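PDB 6JLS: putative flavoprotein decarboxylase from Streptomyces olivoviridis, which binds flavin mononucleotide and acts as an FMN-dependent cysteine decarboxylase in the biosynthesis of thioviridamide. Local coordinates for residues C22-V27 / A50-A55; L73-V78 / C114-T119; D94-A99 / Q120-A125. All blocks are in the same frame, centred on the assembly; numbering follows the deposited sequence.

Contact 1 (C22-V27 / A50-A55); sequences CLSGSV and ALTPSA. With FMN (flavin mononucleotide), chain B.
The phosphate oxygen O3P of FMN is gripped from both segments at once, by the hydroxyl of Thr52 and by the backbone amide of Gly25. Thr52 OG1 donates to O3P over 2.5 Å, and Gly25 N reaches the same oxygen at 2.6 Å. The threonine hydroxyl does double duty: Ala55 N donates to Thr52 OG1 at 3.0 Å, an ST motif that opens the 3-10 turn and fixes the rotation of the side chain. A chi1 of 74° tucks OG1 between the backbone N and the carbonyl carbon, where it can meet both partners. Gly25, having no side chain, lets its CA come within 3.5 Å of Ala55 N and leaves room for the CB of Ser54 beside it. It is also the centre of an inverse gamma turn, closed by Ser26 N on Ser24 O at 2.7 Å, which turns its carbonyl to the ribityl chain; FMN O2' donates to Gly25 O over 2.7 Å. The hydroxyl of Ser24 lies near the phosphate too, but its strongest partner is the hydroxyl of Thr102, and Thr105 bonds it as well. Behind the phosphate the segments are neighbouring parallel strands: Leu23 N binds Ala50 O at 2.8 Å, and Thr52 N binds Leu23 O at 3.0 Å. Small side chains suit the junction, Ala55 packing its methyl against the backbone oxygen and CB of Leu23. On the other face Cys22 and Ala50 lie under Val118 of helix 117-124. Loops leaving the C-terminal ends of adjacent parallel strands, supplying glycine, serine and threonine to a phosphate, are typical of the flavin site in a Rossmann-like flavoprotein fold.

Contact 2 (L73-V78 / C114-T119); sequences LTDETV and CDNIVT. With FMN (flavin mononucleotide), chain C.
Asp75 and Ile117, whose CA atoms lie 5.6 Å apart, each begin a helix, so the contact joins the first turns of helices 75-81 and 117-124. With chi1 at -78° setting CG beside its own backbone N, the carboxylate of Asp75 reaches across to the second helix, its plane 56° from the Asn116 amide. Asp75 OD2 accepts from Ile117 N at 3.1 Å, on the syn side but 32° out of the carboxylate plane. Its OD1 accepts a hydrogen bond from a water at 2.6 Å, and that water accepts from Val118 N. A third amide is served from within the segment: Asn116, the N-cap, accepts from Thr119 N with OD1 at 2.9 Å. Beside this polar patch Ile117 and Val78 meet tip to tip, CG1 of Ile117 lying 3.7 Å from CG2 of Val78, with Leu73 CB and His86 near by. Branched aliphatic side chains suit this buried seam between helices. At the far end of the loop Cys114 O accepts from O3' of an FMN held mainly by the fourth subunit. A carboxylate set against the amides of a helix start should be stabilised by the helix dipole, which would favour its ionised form.

Contact 3 (D94-A99 / Q120-A125); sequences DAVVVA and QIVMAA. With FMN (flavin mononucleotide), chain C.
Strand 95-101 of the parallel sheet and helix 117-124, which covers one face of it, belong to the crossover leading to the neighbouring strand 129-133, and they meet through Val96, Val98, Ile121, Val122 and Ala125. The axes of strand 95-98 and helix 120-124 come within 9.5 Å, and their directions differ by 140°, so the helix runs roughly back against the strand. No hydrogen bond links the two; the contact is wholly aliphatic. Val122 is shared by the two strand valines: its CG2 touches CG2 of Val98 at 3.6 Å, the two side chains crossing at about a right angle, and lies 4.0 Å from CG1 of Val96. Val96 divides its branches between partners. CG1, which a chi1 of 174° swings opposite the backbone N, also comes within 4.2 Å of Ile121 CG2, while CG2 packs on the methyl of Ala125 at 3.9 Å. Ala125 lies just past the helical turn, where its small side chain fits close over the strand. Valine suits the strand twice over, since its beta-branching favours extended backbone and its short branches give the helix a low, even surface. The alternation of the strand sends Val97 to the other face, against Phe185 and Ala188 of helix 182-193, so the sheet is covered on both sides. Gln120 leaves the helix away from the strand: its OE1 accepts a hydrogen bond from His86 NE2, and its NE2 lies 3.2 Å from C3' of an FMN bound chiefly by the fourth subunit. Met123 and Ala124 pack on that same subunit. A buried valine strand under a crossover helix is the beta-alpha-beta packing of a Rossmann-like sheet of order 3-2-1-4-5-6.

Overall arrangement
The three contacts lie in one parallel alpha/beta domain, their centres 10 to 13 Å apart. Contact 1 closes along the chain before the others open, whereas the segments of contacts 2 and 3 alternate. Strands 18-23 and 46-51 of contact 1 lie between strand 72-73, which leads into contact 2, and strand 95-101 of contact 3; backbone pairing of Leu51 with Leu73 and of Cys22 with Val97 and Ala99 ties all three together. Helix 117-124 is common to contacts 2 and 3 and covers contact 1. One FMN is held at the strand ends of contact 1, while another, belonging mainly to the fourth subunit, meets contacts 2 and 3, an arrangement consistent with flavin sites completed by neighbouring subunits.

Contact 1 (C22-V27 / A50-A55)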
loop_
_atom_site.group_PDB
_atom_site.type_symbol
_atom_site.label_atom_id
_atom_site.label_comp_id
_atom_site.label_asym_id
_atom_site.label_seq_id
_atom_site.Cartn_x
_atom_site.Cartn_y
_atom_site.Cartn_z
ATOM N N CYS A 22 23.749 19.283 -12.595
ATOM C CA CYS A 22 22.445 18.684 -12.866
ATOM C C CYS A 22 22.592 17.414 -13.694
ATOM O O CYS A 22 23.378 17.365 -14.646
ATOM C CB CYS A 22 21.509 19.657 -13.590
ATOM S SG CYS A 22 21.040 21.160 -12.680
ATOM N N LEU A 23 21.820 16.388 -13.332
ATOM C CA LEU A 23 21.887 15.082 -13.973
ATOM C C LEU A 23 20.539 14.724 -14.588
ATOM O O LEU A 23 19.505 14.784 -13.913
ATOM C CB LEU A 23 22.305 14.013 -12.966
ATOM C CG LEU A 23 23.667 14.202 -12.293
ATOM C CD1 LEU A 23 23.986 12.983 -11.433
ATOM C CD2 LEU A 23 24.745 14.414 -13.339
ATOM N N SER A 24 20.569 14.322 -15.854
ATOM C CA SER A 24 19.428 13.995 -16.704
ATOM C C SER A 24 19.292 12.471 -16.855
ATOM O O SER A 24 20.215 11.706 -16.562
ATOM C CB SER A 24 19.624 14.663 -18.081
ATOM O OG SER A 24 18.404 14.940 -18.711
ATOM N N GLY A 25 18.158 12.032 -17.398
ATOM C CA GLY A 25 17.909 10.616 -17.590
ATOM C C GLY A 25 18.679 9.958 -18.721
ATOM O O GLY A 25 18.099 9.370 -19.645
ATOM N N SER A 26 20.000 10.064 -18.660
ATOM C CA SER A 26 20.888 9.353 -19.559
ATOM C C SER A 26 21.768 8.428 -18.727
ATOM O O SER A 26 22.097 8.739 -17.577
ATOM C CB SER A 26 21.749 10.330 -20.362
ATOM O OG SER A 26 22.892 9.689 -20.890
ATOM N N VAL A 27 22.145 7.280 -19.293
ATOM C CA VAL A 27 22.962 6.378 -18.496
ATOM C C VAL A 27 24.298 7.029 -18.135
ATOM O O VAL A 27 24.877 6.700 -17.092
ATOM C CB VAL A 27 23.167 5.015 -19.196
ATOM C CG1 VAL A 27 24.160 5.118 -20.322
ATOM C CG2 VAL A 27 23.655 3.984 -18.180
ATOM N N ALA A 50 21.498 18.168 -8.550
ATOM C CA ALA A 50 20.067 18.009 -8.757
ATOM C C ALA A 50 19.851 16.958 -9.833
ATOM O O ALA A 50 20.642 16.863 -10.784
ATOM C CB ALA A 50 19.413 19.323 -9.187
ATOM N N LEU A 51 18.777 16.176 -9.684
ATOM C CA LEU A 51 18.479 15.057 -10.572
ATOM C C LEU A 51 17.081 15.221 -11.149
ATOM O O LEU A 51 16.157 15.654 -10.452
ATOM C CB LEU A 51 18.566 13.691 -9.830
ATOM C CG LEU A 51 19.918 13.144 -9.343
ATOM C CD1 LEU A 51 20.552 14.046 -8.309
ATOM C CD2 LEU A 51 19.744 11.759 -8.745
ATOM N N THR A 52 16.927 14.884 -12.415
ATOM C CA THR A 52 15.591 14.723 -12.945
ATOM C C THR A 52 15.021 13.394 -12.463
ATOM O O THR A 52 15.772 12.485 -12.089
ATOM C CB THR A 52 15.608 14.738 -14.471
ATOM O OG1 THR A 52 16.140 13.493 -14.933
ATOM C CG2 THR A 52 16.435 15.914 -15.016
ATOM N N PRO A 53 13.697 13.240 -12.475
ATOM C CA PRO A 53 13.134 11.916 -12.143
ATOM C C PRO A 53 13.735 10.776 -12.964
ATOM O O PRO A 53 14.137 9.763 -12.378
ATOM C CB PRO A 53 11.632 12.099 -12.409
ATOM C CG PRO A 53 11.400 13.563 -12.149
ATOM C CD PRO A 53 12.654 14.266 -12.642
ATOM N N SER A 54 13.852 10.914 -14.298
ATOM C CA SER A 54 14.434 9.825 -15.087
ATOM C C SER A 54 15.885 9.548 -14.712
ATOM O O SER A 54 16.337 8.402 -14.805
ATOM C CB SER A 54 14.344 10.120 -16.581
ATOM O OG SER A 54 12.994 10.162 -17.000
ATOM N N ALA A 55 16.634 10.573 -14.301
ATOM C CA ALA A 55 18.016 10.345 -13.903
ATOM C C ALA A 55 18.123 9.391 -12.719
ATOM O O ALA A 55 19.147 8.706 -12.578
ATOM C CB ALA A 55 18.689 11.675 -13.563
HETATM N N1 FMN B . 17.821 10.240 -23.760
HETATM C C2 FMN B . 18.791 11.135 -24.154
HETATM O O2 FMN B . 18.458 12.242 -24.568
HETATM N N3 FMN B . 20.124 10.786 -24.093
HETATM C C4 FMN B . 20.500 9.540 -23.634
HETATM O O4 FMN B . 21.690 9.222 -23.574
HETATM C C4A FMN B . 19.521 8.638 -23.234
HETATM N N5 FMN B . 19.885 7.389 -22.771
HETATM C C5A FMN B . 18.923 6.484 -22.377
HETATM C C6 FMN B . 19.321 5.234 -21.922
HETATM C C7 FMN B . 18.363 4.307 -21.513
HETATM C C7M FMN B . 18.820 2.956 -21.024
HETATM C C8 FMN B . 16.994 4.639 -21.563
HETATM C C8M FMN B . 15.955 3.642 -21.121
HETATM C C9 FMN B . 16.602 5.901 -22.027
HETATM C C9A FMN B . 17.569 6.826 -22.435
HETATM N N10 FMN B . 17.204 8.083 -22.900
HETATM C C10 FMN B . 18.175 8.988 -23.297
HETATM C "C1'" FMN B . 15.757 8.479 -22.951
HETATM C "C2'" FMN B . 15.454 9.372 -21.737
HETATM O "O2'" FMN B . 15.643 8.691 -20.508
HETATM C "C3'" FMN B . 14.039 9.931 -21.790
HETATM O "O3'" FMN B . 13.968 10.852 -22.853
HETATM C "C4'" FMN B . 13.701 10.598 -20.458
HETATM O "O4'" FMN B . 12.337 10.967 -20.342
HETATM C "C5'" FMN B . 14.576 11.821 -20.223
HETATM O "O5'" FMN B . 14.096 12.404 -19.035
HETATM P P FMN B . 14.801 13.685 -18.388
HETATM O O1P FMN B . 15.437 14.514 -19.489
HETATM O O2P FMN B . 13.749 14.521 -17.691
HETATM O O3P FMN B . 15.878 13.241 -17.431
#

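Contact 2 (L73-V78 / C114-T119)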
loop_
_atom_site.group_PDB
_atom_site.type_symbol
_atom_site.label_atom_id
_atom_site.label_comp_id
_atom_site.label_asym_id
_atom_site.label_seq_id
_atom_site.Cartn_x
_atom_site.Cartn_y
_atom_site.Cartn_z
ATOM N N LEU A 73 19.417 17.222 -4.614
ATOM C CA LEU A 73 18.016 17.593 -4.745
ATOM C C LEU A 73 17.338 16.722 -5.782
ATOM O O LEU A 73 17.843 16.555 -6.900
ATOM C CB LEU A 73 17.859 19.062 -5.145
ATOM C CG LEU A 73 18.519 20.114 -4.259
ATOM C CD1 LEU A 73 19.915 20.418 -4.770
ATOM C CD2 LEU A 73 17.689 21.378 -4.211
ATOM N N THR A 74 16.196 16.174 -5.407
ATOM C CA THR A 74 15.269 15.595 -6.356
ATOM C C THR A 74 13.926 16.292 -6.215
ATOM O O THR A 74 13.683 17.056 -5.276
ATOM C CB THR A 74 15.113 14.099 -6.122
ATOM O OG1 THR A 74 14.495 13.915 -4.851
ATOM C CG2 THR A 74 16.482 13.436 -6.127
ATOM N N ASP A 75 13.049 16.012 -7.168
ATOM C CA ASP A 75 11.707 16.574 -7.112
ATOM C C ASP A 75 10.984 16.191 -5.815
ATOM O O ASP A 75 10.277 17.023 -5.231
ATOM C CB ASP A 75 10.934 16.144 -8.357
ATOM C CG ASP A 75 11.322 16.972 -9.587
ATOM O OD1 ASP A 75 12.325 16.661 -10.254
ATOM O OD2 ASP A 75 10.640 17.973 -9.874
ATOM N N GLU A 76 11.174 14.958 -5.328
ATOM C CA GLU A 76 10.507 14.521 -4.103
ATOM C C GLU A 76 11.117 15.186 -2.878
ATOM O O GLU A 76 10.393 15.629 -1.980
ATOM C CB GLU A 76 10.576 13.000 -3.963
ATOM C CG GLU A 76 10.138 12.217 -5.199
ATOM C CD GLU A 76 11.264 12.015 -6.215
ATOM O OE1 GLU A 76 11.584 12.948 -6.987
ATOM O OE2 GLU A 76 11.838 10.907 -6.238
ATOM N N THR A 77 12.446 15.256 -2.826
ATOM C CA THR A 77 13.140 15.966 -1.754
ATOM C C THR A 77 12.622 17.394 -1.598
ATOM O O THR A 77 12.280 17.825 -0.489
ATOM C CB THR A 77 14.645 15.966 -2.042
ATOM O OG1 THR A 77 15.182 14.690 -1.696
ATOM C CG2 THR A 77 15.374 17.056 -1.267
ATOM N N VAL A 78 12.554 18.141 -2.699
ATOM C CA VAL A 78 12.133 19.536 -2.640
ATOM C C VAL A 78 10.656 19.648 -2.288
ATOM O O VAL A 78 10.260 20.553 -1.547
ATOM C CB VAL A 78 12.467 20.218 -3.980
ATOM C CG1 VAL A 78 11.896 21.627 -4.052
ATOM C CG2 VAL A 78 13.986 20.245 -4.181
ATOM N N CYS A 114 9.826 24.455 -17.556
ATOM C CA CYS A 114 10.535 23.967 -16.367
ATOM C C CYS A 114 9.574 23.210 -15.453
ATOM O O CYS A 114 9.081 23.734 -14.461
ATOM C CB CYS A 114 11.198 25.120 -15.632
ATOM S SG CYS A 114 10.085 26.528 -15.462
ATOM N N ASP A 115 9.338 21.940 -15.774
ATOM C CA ASP A 115 8.391 21.136 -15.016
ATOM C C ASP A 115 9.046 20.251 -13.949
ATOM O O ASP A 115 8.340 19.493 -13.280
ATOM C CB ASP A 115 7.559 20.275 -15.971
ATOM C CG ASP A 115 8.378 19.195 -16.656
ATOM O OD1 ASP A 115 9.622 19.201 -16.534
ATOM O OD2 ASP A 115 7.773 18.329 -17.320
ATOM N N ASN A 116 10.368 20.301 -13.791
ATOM C CA ASN A 116 11.037 19.630 -12.685
ATOM C C ASN A 116 12.093 20.555 -12.104
ATOM O O ASN A 116 12.410 21.609 -12.663
ATOM C CB ASN A 116 11.673 18.292 -13.106
ATOM C CG ASN A 116 12.635 18.431 -14.276
ATOM O OD1 ASN A 116 13.273 19.477 -14.467
ATOM N ND2 ASN A 116 12.739 17.376 -15.076
ATOM N N ILE A 117 12.662 20.099 -10.987
ATOM C CA ILE A 117 13.623 20.879 -10.212
ATOM C C ILE A 117 14.869 21.207 -11.032
ATOM O O ILE A 117 15.417 22.308 -10.922
ATOM C CB ILE A 117 13.949 20.121 -8.908
ATOM C CG1 ILE A 117 13.161 20.721 -7.741
ATOM C CG2 ILE A 117 15.433 20.085 -8.615
ATOM C CD1 ILE A 117 11.663 20.607 -7.900
ATOM N N VAL A 118 15.330 20.284 -11.880
ATOM C CA VAL A 118 16.517 20.568 -12.691
ATOM C C VAL A 118 16.248 21.722 -13.668
ATOM O O VAL A 118 17.025 22.687 -13.741
ATOM C CB VAL A 118 17.003 19.303 -13.421
ATOM C CG1 VAL A 118 17.966 19.685 -14.565
ATOM C CG2 VAL A 118 17.711 18.368 -12.437
ATOM N N THR A 119 15.150 21.646 -14.430
ATOM C CA THR A 119 14.850 22.715 -15.380
ATOM C C THR A 119 14.528 24.026 -14.675
ATOM O O THR A 119 14.826 25.100 -15.214
ATOM C CB THR A 119 13.693 22.319 -16.300
ATOM O OG1 THR A 119 12.592 21.837 -15.510
ATOM C CG2 THR A 119 14.140 21.236 -17.283
HETATM N N1 FMN C . 6.863 28.521 -11.244
HETATM C C2 FMN C . 6.376 29.646 -11.872
HETATM O O2 FMN C . 6.372 29.698 -13.099
HETATM N N3 FMN C . 5.908 30.709 -11.128
HETATM C C4 FMN C . 5.918 30.655 -9.749
HETATM O O4 FMN C . 5.498 31.601 -9.078
HETATM C C4A FMN C . 6.406 29.519 -9.116
HETATM N N5 FMN C . 6.420 29.453 -7.736
HETATM C C5A FMN C . 6.907 28.333 -7.097
HETATM C C6 FMN C . 6.912 28.300 -5.709
HETATM C C7 FMN C . 7.396 27.174 -5.043
HETATM C C7M FMN C . 7.392 27.162 -3.535
HETATM C C8 FMN C . 7.879 26.073 -5.779
HETATM C C8M FMN C . 8.400 24.854 -5.066
HETATM C C9 FMN C . 7.872 26.117 -7.179
HETATM C C9A FMN C . 7.385 27.250 -7.840
HETATM N N10 FMN C . 7.370 27.318 -9.227
HETATM C C10 FMN C . 6.881 28.446 -9.865
HETATM C "C1'" FMN C . 7.860 26.158 -10.046
HETATM C "C2'" FMN C . 6.640 25.371 -10.552
HETATM O "O2'" FMN C . 5.875 24.823 -9.492
HETATM C "C3'" FMN C . 7.048 24.258 -11.507
HETATM O "O3'" FMN C . 7.527 24.846 -12.693
HETATM C "C4'" FMN C . 5.846 23.356 -11.785
HETATM O "O4'" FMN C . 6.179 22.178 -12.500
HETATM C "C5'" FMN C . 4.759 24.112 -12.536
HETATM O "O5'" FMN C . 3.769 23.155 -12.827
HETATM P P FMN C . 2.402 23.559 -13.552
HETATM O O1P FMN C . 2.649 24.758 -14.450
HETATM O O2P FMN C . 1.938 22.397 -14.404
HETATM O O3P FMN C . 1.372 23.932 -12.517
HETATM O O HOH W 1 14.437 17.502 -11.422
#

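Contact 3 (D94-A99 / Q120-A125)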
loop_
_atom_site.group_PDB
_atom_site.type_symbol
_atom_site.label_atom_id
_atom_site.label_comp_id
_atom_site.label_asym_id
_atom_site.label_seq_id
_atom_site.Cartn_x
_atom_site.Cartn_y
_atom_site.Cartn_z
ATOM N N ASP A 94 27.658 29.947 -8.809
ATOM C CA ASP A 94 28.512 30.643 -9.763
ATOM C C ASP A 94 28.561 29.952 -11.116
ATOM O O ASP A 94 29.012 30.558 -12.095
ATOM C CB ASP A 94 29.928 30.785 -9.212
ATOM C CG ASP A 94 29.948 31.435 -7.855
ATOM O OD1 ASP A 94 29.304 32.495 -7.698
ATOM O OD2 ASP A 94 30.587 30.870 -6.943
ATOM N N ALA A 95 28.104 28.709 -11.195
ATOM C CA ALA A 95 27.889 28.057 -12.475
ATOM C C ALA A 95 26.946 26.892 -12.252
ATOM O O ALA A 95 26.933 26.291 -11.173
ATOM C CB ALA A 95 29.198 27.572 -13.102
ATOM N N VAL A 96 26.165 26.585 -13.283
ATOM C CA VAL A 96 25.246 25.456 -13.313
ATOM C C VAL A 96 25.607 24.619 -14.528
ATOM O O VAL A 96 25.643 25.145 -15.643
ATOM C CB VAL A 96 23.782 25.931 -13.398
ATOM C CG1 VAL A 96 22.822 24.748 -13.584
ATOM C CG2 VAL A 96 23.418 26.782 -12.187
ATOM N N VAL A 97 25.879 23.331 -14.317
ATOM C CA VAL A 97 26.234 22.403 -15.393
ATOM C C VAL A 97 25.155 21.332 -15.498
ATOM O O VAL A 97 24.784 20.719 -14.491
ATOM C CB VAL A 97 27.604 21.746 -15.154
ATOM C CG1 VAL A 97 27.977 20.850 -16.330
ATOM C CG2 VAL A 97 28.653 22.793 -14.929
ATOM N N VAL A 98 24.650 21.104 -16.709
ATOM C CA VAL A 98 23.761 19.979 -16.980
ATOM C C VAL A 98 24.543 19.003 -17.851
ATOM O O VAL A 98 24.822 19.273 -19.032
ATOM C CB VAL A 98 22.445 20.404 -17.641
ATOM C CG1 VAL A 98 21.506 19.195 -17.789
ATOM C CG2 VAL A 98 21.771 21.488 -16.823
ATOM N N ALA A 99 24.906 17.870 -17.259
ATOM C CA ALA A 99 25.825 16.924 -17.873
ATOM C C ALA A 99 25.649 15.554 -17.225
ATOM O O ALA A 99 26.070 15.344 -16.079
ATOM C CB ALA A 99 27.263 17.411 -17.724
ATOM N N GLN A 120 13.926 23.969 -13.478
ATOM C CA GLN A 120 13.673 25.198 -12.730
ATOM C C GLN A 120 14.974 25.845 -12.266
ATOM O O GLN A 120 15.096 27.078 -12.264
ATOM C CB GLN A 120 12.773 24.916 -11.534
ATOM C CG GLN A 120 11.330 24.677 -11.890
ATOM C CD GLN A 120 10.587 24.068 -10.732
ATOM O OE1 GLN A 120 10.675 24.555 -9.610
ATOM N NE2 GLN A 120 9.889 22.962 -10.982
ATOM N N ILE A 121 15.958 25.030 -11.865
ATOM C CA ILE A 121 17.243 25.584 -11.452
ATOM C C ILE A 121 17.911 26.313 -12.613
ATOM O O ILE A 121 18.424 27.424 -12.451
ATOM C CB ILE A 121 18.143 24.480 -10.876
ATOM C CG1 ILE A 121 17.741 24.164 -9.424
ATOM C CG2 ILE A 121 19.609 24.905 -10.927
ATOM C CD1 ILE A 121 18.289 22.817 -8.909
ATOM N N VAL A 122 17.917 25.708 -13.799
ATOM C CA VAL A 122 18.575 26.335 -14.942
ATOM C C VAL A 122 17.869 27.632 -15.306
ATOM O O VAL A 122 18.506 28.678 -15.471
ATOM C CB VAL A 122 18.632 25.366 -16.141
ATOM C CG1 VAL A 122 19.141 26.097 -17.417
ATOM C CG2 VAL A 122 19.520 24.177 -15.817
ATOM N N MET A 123 16.537 27.592 -15.416
ATOM C CA MET A 123 15.820 28.793 -15.835
ATOM C C MET A 123 15.842 29.895 -14.781
ATOM O O MET A 123 15.598 31.055 -15.124
ATOM C CB MET A 123 14.382 28.456 -16.211
ATOM C CG MET A 123 14.290 27.726 -17.526
ATOM S SD MET A 123 12.605 27.617 -18.122
ATOM C CE MET A 123 12.254 29.364 -18.382
ATOM N N ALA A 124 16.136 29.573 -13.517
ATOM C CA ALA A 124 16.284 30.587 -12.481
ATOM C C ALA A 124 17.707 31.116 -12.370
ATOM O O ALA A 124 17.927 32.137 -11.711
ATOM C CB ALA A 124 15.843 30.030 -11.117
ATOM N N ALA A 125 18.670 30.454 -12.991
ATOM C CA ALA A 125 20.063 30.799 -12.792
ATOM C C ALA A 125 20.440 32.013 -13.626
ATOM O O ALA A 125 20.034 32.148 -14.786
ATOM C CB ALA A 125 20.961 29.614 -13.152
HETATM N N1 FMN C . 6.863 28.521 -11.244
HETATM C C2 FMN C . 6.376 29.646 -11.872
HETATM O O2 FMN C . 6.372 29.698 -13.099
HETATM N N3 FMN C . 5.908 30.709 -11.128
HETATM C C4 FMN C . 5.918 30.655 -9.749
HETATM O O4 FMN C . 5.498 31.601 -9.078
HETATM C C4A FMN C . 6.406 29.519 -9.116
HETATM N N5 FMN C . 6.420 29.453 -7.736
HETATM C C5A FMN C . 6.907 28.333 -7.097
HETATM C C6 FMN C . 6.912 28.300 -5.709
HETATM C C7 FMN C . 7.396 27.174 -5.043
HETATM C C7M FMN C . 7.392 27.162 -3.535
HETATM C C8 FMN C . 7.879 26.073 -5.779
HETATM C C8M FMN C . 8.400 24.854 -5.066
HETATM C C9 FMN C . 7.872 26.117 -7.179
HETATM C C9A FMN C . 7.385 27.250 -7.840
HETATM N N10 FMN C . 7.370 27.318 -9.227
HETATM C C10 FMN C . 6.881 28.446 -9.865
HETATM C "C1'" FMN C . 7.860 26.158 -10.046
HETATM C "C2'" FMN C . 6.640 25.371 -10.552
HETATM O "O2'" FMN C . 5.875 24.823 -9.492
HETATM C "C3'" FMN C . 7.048 24.258 -11.507
HETATM O "O3'" FMN C . 7.527 24.846 -12.693
HETATM C "C4'" FMN C . 5.846 23.356 -11.785
HETATM O "O4'" FMN C . 6.179 22.178 -12.500
HETATM C "C5'" FMN C . 4.759 24.112 -12.536
HETATM O "O5'" FMN C . 3.769 23.155 -12.827
HETATM P P FMN C . 2.402 23.559 -13.552
HETATM O O1P FMN C . 2.649 24.758 -14.450
HETATM O O2P FMN C . 1.938 22.397 -14.404
HETATM O O3P FMN C . 1.372 23.932 -12.517
#